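Local atomic coordinates of class D beta-lactamase (Fusobacterium nucleatum subsp. polymorphum, PDB entry 4IED), a protein that probably hydrolyses the amide bond of beta-lactam antibiotics, giving substituted beta-amino acids, and so belongs to the enzymes of antibiotic resistance. Residues A[71-75]-A[76-80]; A[81-85]-A[86-90]; A[159-162]-A[163-166]. All blocks are in the same frame, centred on the assembly; numbering follows the deposited sequence.

In the fold
Followed from the N terminus, the three contacts come in series, none nested in or crossing another, and each joins two adjoining segments. Interaction 1 folds the chain back on itself soon after helix 62-69, bringing 76-80 round to 71-75 through a beta turn. The same long loop, which runs on to helix 99-105, carries interaction 2, where residues 81-90 bend once more; the two centres lie about 19 Å apart. Interaction 3 belongs to another part of the fold, the last turns of helix 154-165, between strands of the antiparallel sheet and helix 173-182. It lies on the opposite side of the chain's centre from interaction 2, their nearest atoms about 21 Å apart.

Interaction 1: A[71-75]-A[76-80]; sequences GIVKN and VDEMF
A type I beta turn from Asn75 to Glu78 reverses the loop that follows helix 62-69, closed by Glu78 N donating to Asn75 O at 3.2 Å. An Asx turn is laid over it: a chi1 of 55° points the Asn75 amide forward along the chain, and OD1 accepts from Asp77 N at 3.0 Å. Glu78 works in the reverse direction. Its chain, extended beyond CG, carries the carboxylate back across Lys74, where Lys74 N donates almost straight to Glu78 OE1 (3.0 Å), coming from above the carboxylate plane. The other oxygen, Glu78 OE2, lies 3.5 Å from Lys74 CB, while the Lys74 amine stops short of a salt bridge; a bound magnesium ion lies about 4 Å from the Glu78 side chain. A water bridges the turn, donating to both Asn75 O and Glu78 O. Beyond the polar part, the Val73 side chain crosses that of Phe80 at about a right angle, CG1 3.4 Å from Phe80 CD1, and Ile72 CG2 meets Phe80 CE1 at 3.8 Å. Asp77 forms a salt bridge with Arg100 of helix 99-105. Val73 and Val76 pack on helix 62-69, Ile72 and Phe80 on helix 108-130, and Asn75 touches Gln178 of helix 173-182.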
loop_
_atom_site.group_PDB
_atom_site.type_symbol
_atom_site.label_atom_id
_atom_site.label_comp_id
_atom_site.label_asym_id
_atom_site.label_seq_id
_atom_site.Cartn_x
_atom_site.Cartn_y
_atom_site.Cartn_z
ATOM N N GLY A 71 -12.335 -15.585 5.748
ATOM C CA GLY A 71 -13.313 -15.503 6.817
ATOM C C GLY A 71 -12.766 -15.264 8.241
ATOM O O GLY A 71 -13.436 -15.605 9.221
ATOM N N ILE A 72 -11.577 -14.632 8.337
ATOM C CA ILE A 72 -11.016 -14.418 9.680
ATOM C C ILE A 72 -11.904 -13.428 10.443
ATOM O O ILE A 72 -12.052 -13.530 11.654
ATOM C CB ILE A 72 -9.575 -13.906 9.589
ATOM C CG1 ILE A 72 -8.668 -14.879 8.793
ATOM C CG2 ILE A 72 -9.063 -13.665 10.982
ATOM C CD1 ILE A 72 -8.593 -16.286 9.318
ATOM N N VAL A 73 -12.478 -12.483 9.723
ATOM C CA VAL A 73 -13.516 -11.577 10.231
ATOM C C VAL A 73 -14.697 -11.722 9.251
ATOM O O VAL A 73 -14.433 -12.004 8.092
ATOM C CB VAL A 73 -13.060 -10.125 10.293
ATOM C CG1 VAL A 73 -11.906 -9.972 11.321
ATOM C CG2 VAL A 73 -12.601 -9.550 8.987
ATOM N N LYS A 74 -15.883 -11.331 9.679
ATOM C CA LYS A 74 -17.048 -11.308 8.824
ATOM C C LYS A 74 -16.946 -10.197 7.766
ATOM O O LYS A 74 -17.311 -10.405 6.597
ATOM C CB LYS A 74 -18.309 -11.160 9.690
ATOM C CG LYS A 74 -19.547 -11.159 8.843
ATOM C CD LYS A 74 -20.812 -11.270 9.652
ATOM C CE LYS A 74 -20.885 -10.277 10.796
ATOM N NZ LYS A 74 -20.967 -8.857 10.446
ATOM N N ASN A 75 -16.400 -9.039 8.181
ATOM C CA ASN A 75 -16.203 -7.874 7.320
ATOM C C ASN A 75 -15.263 -6.916 8.056
ATOM O O ASN A 75 -14.982 -7.156 9.214
ATOM C CB ASN A 75 -17.549 -7.235 6.878
ATOM C CG ASN A 75 -18.405 -6.880 8.042
ATOM O OD1 ASN A 75 -17.998 -6.178 8.976
ATOM N ND2 ASN A 75 -19.697 -7.436 7.967
ATOM N N VAL A 76 -14.902 -5.846 7.363
ATOM C CA VAL A 76 -13.941 -4.861 7.897
ATOM C C VAL A 76 -14.534 -4.022 9.046
ATOM O O VAL A 76 -13.814 -3.280 9.706
ATOM C CB VAL A 76 -13.439 -3.948 6.801
ATOM C CG1 VAL A 76 -12.650 -4.718 5.742
ATOM C CG2 VAL A 76 -14.617 -3.217 6.128
ATOM N N ASP A 77 -15.850 -4.152 9.297
ATOM C CA ASP A 77 -16.467 -3.437 10.411
ATOM C C ASP A 77 -16.658 -4.260 11.674
ATOM O O ASP A 77 -17.016 -3.732 12.698
ATOM C CB ASP A 77 -17.824 -2.823 9.927
ATOM C CG ASP A 77 -17.566 -1.772 8.921
ATOM O OD1 ASP A 77 -17.201 -0.640 9.287
ATOM O OD2 ASP A 77 -17.681 -2.037 7.681
ATOM N N GLU A 78 -16.292 -5.532 11.614
ATOM C CA GLU A 78 -16.428 -6.412 12.793
ATOM C C GLU A 78 -15.294 -6.222 13.763
ATOM O O GLU A 78 -14.131 -6.336 13.357
ATOM C CB GLU A 78 -16.481 -7.839 12.342
ATOM C CG GLU A 78 -16.973 -8.785 13.446
ATOM C CD GLU A 78 -17.063 -10.227 13.031
ATOM O OE1 GLU A 78 -16.065 -10.788 12.588
ATOM O OE2 GLU A 78 -18.185 -10.806 13.150
ATOM N N MET A 79 -15.620 -6.065 15.003
ATOM C CA MET A 79 -14.535 -5.895 16.002
ATOM C C MET A 79 -13.653 -7.167 15.944
ATOM O O MET A 79 -14.149 -8.294 15.892
ATOM C CB MET A 79 -15.055 -5.633 17.396
ATOM C CG MET A 79 -15.899 -4.356 17.477
ATOM S SD MET A 79 -15.130 -2.880 16.827
ATOM C CE MET A 79 -13.803 -2.496 17.876
ATOM N N PHE A 80 -12.352 -6.919 15.977
ATOM C CA PHE A 80 -11.337 -7.973 15.787
ATOM C C PHE A 80 -10.137 -7.888 16.718
ATOM O O PHE A 80 -9.748 -8.926 17.248
ATOM C CB PHE A 80 -10.819 -7.876 14.342
ATOM C CG PHE A 80 -9.667 -8.869 14.058
ATOM C CD1 PHE A 80 -9.925 -10.211 14.033
ATOM C CD2 PHE A 80 -8.384 -8.369 13.823
ATOM C CE1 PHE A 80 -8.894 -11.152 13.821
ATOM C CE2 PHE A 80 -7.378 -9.313 13.580
ATOM C CZ PHE A 80 -7.625 -10.666 13.666
HETATM O O HOH W 1 -12.808 -6.269 10.991
#

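Interaction 2: A[81-85]-A[86-90]; sequences YYYDG and SKVFL
The Tyr83 hydroxyl and the Asp84 carboxylate both reach forward to Ser86, one gripping its carbonyl and the other its amide and hydroxyl. Tyr83 swings its ring out opposite its own amide N (chi1 -179°) and across the inside of the bend, and its OH donates to Ser86 O at 2.6 Å. The carbonyl oxygen thus sits at the edge of the ring, near its plane, while the donor is tilted only modestly from the carbonyl plane. One ring face is occupied by Gly85 N, 3.3 Å above the plane and over the centre, which brings the backbone of the bend directly onto the aromatic surface. Asp84 approaches differently: its OD1 accepts from Ser86 N at 3.1 Å, well above the carboxylate plane, which makes an Asx turn, and takes Ser86 OG as a second donor on its syn lone pair at 2.7 Å. Together these bonds fix the serine hydroxyl relative to the carboxylate. Gly85, between Asp84 and Ser86, has a positive phi (87°) at which a CB would jam against the carbonyl O of Asp84. Further along, Val88 CG1 rests obliquely against the ring, 3.9 Å from Tyr83 CE1. This bend is a surface feature of the loop between helices 62-69 and 99-105. Tyr83 N is hydrogen-bonded to Asp96 OD1 and the ring touches Ala94, while Val88 packs on Trp93 and on Pro109 of helix 108-130.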
loop_
_atom_site.group_PDB
_atom_site.type_symbol
_atom_site.label_atom_id
_atom_site.label_comp_id
_atom_site.label_asym_id
_atom_site.label_seq_id
_atom_site.Cartn_x
_atom_site.Cartn_y
_atom_site.Cartn_z
ATOM N N TYR A 81 -9.562 -6.709 16.894
ATOM C CA TYR A 81 -8.385 -6.539 17.751
ATOM C C TYR A 81 -8.842 -6.015 19.098
ATOM O O TYR A 81 -9.595 -5.007 19.184
ATOM C CB TYR A 81 -7.404 -5.561 17.124
ATOM C CG TYR A 81 -6.278 -5.226 18.020
ATOM C CD1 TYR A 81 -5.239 -6.089 18.207
ATOM C CD2 TYR A 81 -6.231 -4.003 18.614
ATOM C CE1 TYR A 81 -4.232 -5.726 19.106
ATOM C CE2 TYR A 81 -5.205 -3.638 19.497
ATOM C CZ TYR A 81 -4.200 -4.492 19.717
ATOM O OH TYR A 81 -3.178 -4.138 20.630
ATOM N N TYR A 82 -8.390 -6.621 20.155
ATOM C CA TYR A 82 -8.749 -6.282 21.524
ATOM C C TYR A 82 -7.509 -5.798 22.236
ATOM O O TYR A 82 -6.504 -6.555 22.441
ATOM C CB TYR A 82 -9.369 -7.521 22.253
ATOM C CG TYR A 82 -10.647 -8.038 21.590
ATOM C CD1 TYR A 82 -11.893 -7.493 21.929
ATOM C CD2 TYR A 82 -10.572 -8.964 20.677
ATOM C CE1 TYR A 82 -13.063 -7.949 21.277
ATOM C CE2 TYR A 82 -11.693 -9.405 19.960
ATOM C CZ TYR A 82 -12.914 -8.885 20.294
ATOM O OH TYR A 82 -14.057 -9.372 19.603
ATOM N N TYR A 83 -7.510 -4.530 22.554
ATOM C CA TYR A 83 -6.330 -3.916 23.181
ATOM C C TYR A 83 -6.235 -4.349 24.613
ATOM O O TYR A 83 -7.253 -4.715 25.247
ATOM C CB TYR A 83 -6.387 -2.381 22.990
ATOM C CG TYR A 83 -5.158 -1.690 23.623
ATOM C CD1 TYR A 83 -3.900 -1.947 23.133
ATOM C CD2 TYR A 83 -5.272 -0.668 24.604
ATOM C CE1 TYR A 83 -2.798 -1.337 23.699
ATOM C CE2 TYR A 83 -4.152 -0.052 25.176
ATOM C CZ TYR A 83 -2.939 -0.384 24.687
ATOM O OH TYR A 83 -1.851 0.252 25.275
ATOM N N ASP A 84 -5.040 -4.474 25.151
ATOM C CA ASP A 84 -4.748 -5.002 26.500
ATOM C C ASP A 84 -3.836 -4.131 27.355
ATOM O O ASP A 84 -3.290 -4.622 28.343
ATOM C CB ASP A 84 -4.115 -6.375 26.297
ATOM C CG ASP A 84 -2.725 -6.273 25.673
ATOM O OD1 ASP A 84 -2.326 -5.267 24.974
ATOM O OD2 ASP A 84 -1.939 -7.308 25.887
ATOM N N GLY A 85 -3.590 -2.897 26.956
ATOM C CA GLY A 85 -2.739 -1.979 27.717
ATOM C C GLY A 85 -1.256 -2.104 27.373
ATOM O O GLY A 85 -0.445 -1.337 27.930
ATOM N N SER A 86 -0.928 -2.965 26.425
ATOM C CA SER A 86 0.479 -3.193 26.037
ATOM C C SER A 86 1.082 -1.974 25.296
ATOM O O SER A 86 0.388 -1.066 24.851
ATOM C CB SER A 86 0.585 -4.499 25.201
ATOM O OG SER A 86 -0.032 -4.307 23.995
ATOM N N LYS A 87 2.384 -1.955 25.178
ATOM C CA LYS A 87 3.081 -0.871 24.538
ATOM C C LYS A 87 2.688 -0.793 23.053
ATOM O O LYS A 87 2.717 -1.824 22.327
ATOM C CB LYS A 87 4.587 -1.098 24.688
ATOM C CG LYS A 87 4.989 -0.707 26.049
ATOM C CD LYS A 87 6.471 -0.494 26.081
ATOM C CE LYS A 87 6.980 -0.282 27.508
ATOM N NZ LYS A 87 8.468 -0.322 27.514
ATOM N N VAL A 88 2.384 0.448 22.603
ATOM C CA VAL A 88 2.079 0.692 21.183
ATOM C C VAL A 88 2.768 1.934 20.762
ATOM O O VAL A 88 2.784 2.908 21.469
ATOM C CB VAL A 88 0.523 0.736 20.868
ATOM C CG1 VAL A 88 -0.114 -0.602 20.978
ATOM C CG2 VAL A 88 -0.186 1.694 21.775
ATOM N N PHE A 89 3.301 1.983 19.538
ATOM C CA PHE A 89 4.051 3.132 19.164
ATOM C C PHE A 89 3.219 4.395 19.022
ATOM O O PHE A 89 3.648 5.463 19.468
ATOM C CB PHE A 89 4.818 2.901 17.877
ATOM C CG PHE A 89 5.768 4.007 17.572
ATOM C CD1 PHE A 89 6.900 4.271 18.366
ATOM C CD2 PHE A 89 5.541 4.767 16.459
ATOM C CE1 PHE A 89 7.781 5.279 17.998
ATOM C CE2 PHE A 89 6.412 5.786 16.099
ATOM C CZ PHE A 89 7.503 6.070 16.898
ATOM N N LEU A 90 2.038 4.260 18.433
ATOM C CA LEU A 90 1.136 5.413 18.311
ATOM C C LEU A 90 -0.064 5.255 19.229
ATOM O O LEU A 90 -0.592 4.199 19.410
ATOM C CB LEU A 90 0.628 5.488 16.857
ATOM C CG LEU A 90 1.636 5.856 15.797
ATOM C CD1 LEU A 90 1.068 5.761 14.386
ATOM C CD2 LEU A 90 2.333 7.170 16.049
HETATM O O HOH W 2 -1.565 -6.041 21.540
#

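Interaction 3: A[159-162]-A[163-166]; sequences KLLN and LLSQ
Lys159 meets the following turn through its carbonyl, since Lys159 O accepts from Leu163 N at 3.3 Å. Leu160 O comes next, taking the shorter bond from Leu164 N at 2.8 Å, nearly straight at 169°. Leu161 O receives Ser165 N at 2.9 Å, and Leu161 CD2 and Leu164 CD2 come only within 4.4 Å. At Asn162 the pattern changes: its carbonyl oxygen is met by the Ser165 hydroxyl, OG donating to Asn162 O at 2.8 Å from above the carbonyl plane, while Gln166 N donates instead to Leu163 O at 3.1 Å, an i to i+3 bond that tightens the last turn. A chi1 of 69° swings Ser165 OG back over the preceding turn. Gln166 also leans over this carbonyl, its CG 3.5 Å from Asn162 O, and a bound magnesium ion lies about 5 Å from its side chain. Leu161, Leu164 and Ser165 pack on Trp214 of strand 208-216, and Leu164 also on helix 173-182. The successive i to i+4 bonds are those of an alpha-helix, with a serine hydroxyl bonded back to the preceding turn, as helical serines commonly are; here they close helix 154-165 against the sheet of the beta-lactamase fold.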
loop_
_atom_site.group_PDB
_atom_site.type_symbol
_atom_site.label_atom_id
_atom_site.label_comp_id
_atom_site.label_asym_id
_atom_site.label_seq_id
_atom_site.Cartn_x
_atom_site.Cartn_y
_atom_site.Cartn_z
ATOM N N LYS A 159 0.583 -2.843 -10.715
ATOM C CA LYS A 159 -0.185 -3.880 -11.430
ATOM C C LYS A 159 -1.290 -4.445 -10.565
ATOM O O LYS A 159 -2.455 -4.583 -10.993
ATOM C CB LYS A 159 0.755 -4.950 -11.985
ATOM C CG LYS A 159 1.652 -4.485 -13.134
ATOM C CD LYS A 159 2.500 -5.526 -13.834
ATOM C CE LYS A 159 3.486 -4.875 -14.858
ATOM N NZ LYS A 159 4.578 -5.826 -15.356
ATOM N N LEU A 160 -0.986 -4.720 -9.297
ATOM C CA LEU A 160 -1.957 -5.237 -8.383
ATOM C C LEU A 160 -3.087 -4.251 -8.103
ATOM O O LEU A 160 -4.285 -4.598 -8.009
ATOM C CB LEU A 160 -1.375 -5.669 -7.063
ATOM C CG LEU A 160 -0.650 -6.977 -6.993
ATOM C CD1 LEU A 160 0.178 -7.037 -5.703
ATOM C CD2 LEU A 160 -1.585 -8.130 -7.126
ATOM N N LEU A 161 -2.728 -2.986 -7.970
ATOM C CA LEU A 161 -3.692 -1.942 -7.581
ATOM C C LEU A 161 -4.608 -1.642 -8.768
ATOM O O LEU A 161 -5.778 -1.381 -8.568
ATOM C CB LEU A 161 -2.945 -0.702 -7.117
ATOM C CG LEU A 161 -2.319 -0.909 -5.762
ATOM C CD1 LEU A 161 -1.242 0.157 -5.499
ATOM C CD2 LEU A 161 -3.286 -0.945 -4.551
ATOM N N ASN A 162 -4.071 -1.663 -9.980
ATOM C CA ASN A 162 -4.906 -1.524 -11.173
ATOM C C ASN A 162 -6.007 -2.586 -11.188
ATOM O O ASN A 162 -7.191 -2.321 -11.465
ATOM C CB ASN A 162 -4.059 -1.565 -12.433
ATOM C CG ASN A 162 -4.966 -1.539 -13.669
ATOM O OD1 ASN A 162 -5.714 -0.617 -13.897
ATOM N ND2 ASN A 162 -4.872 -2.542 -14.387
ATOM N N LEU A 163 -5.645 -3.793 -10.873
ATOM C CA LEU A 163 -6.636 -4.899 -10.801
ATOM C C LEU A 163 -7.633 -4.739 -9.605
ATOM O O LEU A 163 -8.852 -4.915 -9.752
ATOM C CB LEU A 163 -5.954 -6.251 -10.767
ATOM C CG LEU A 163 -5.156 -6.589 -12.006
ATOM C CD1 LEU A 163 -4.254 -7.823 -11.723
ATOM C CD2 LEU A 163 -6.025 -6.732 -13.209
ATOM N N LEU A 164 -7.096 -4.478 -8.430
ATOM C CA LEU A 164 -7.939 -4.279 -7.254
ATOM C C LEU A 164 -9.000 -3.194 -7.495
ATOM O O LEU A 164 -10.164 -3.358 -7.154
ATOM C CB LEU A 164 -7.078 -3.854 -6.026
ATOM C CG LEU A 164 -7.865 -3.611 -4.725
ATOM C CD1 LEU A 164 -8.762 -4.795 -4.274
ATOM C CD2 LEU A 164 -6.940 -3.192 -3.597
ATOM N N SER A 165 -8.594 -2.082 -8.089
ATOM C CA SER A 165 -9.453 -0.885 -8.272
ATOM C C SER A 165 -10.673 -1.230 -9.181
ATOM O O SER A 165 -11.664 -0.595 -9.127
ATOM C CB SER A 165 -8.665 0.252 -8.917
ATOM O OG SER A 165 -8.348 -0.034 -10.254
ATOM N N GLN A 166 -10.504 -2.267 -10.009
ATOM C CA GLN A 166 -11.576 -2.772 -10.902
ATOM C C GLN A 166 -12.196 -4.109 -10.433
ATOM O O GLN A 166 -12.964 -4.750 -11.192
ATOM C CB GLN A 166 -10.906 -2.976 -12.234
ATOM C CG GLN A 166 -10.338 -1.710 -12.889
ATOM C CD GLN A 166 -9.650 -2.057 -14.190
ATOM O OE1 GLN A 166 -8.441 -2.337 -14.312
ATOM N NE2 GLN A 166 -10.499 -2.230 -15.184
#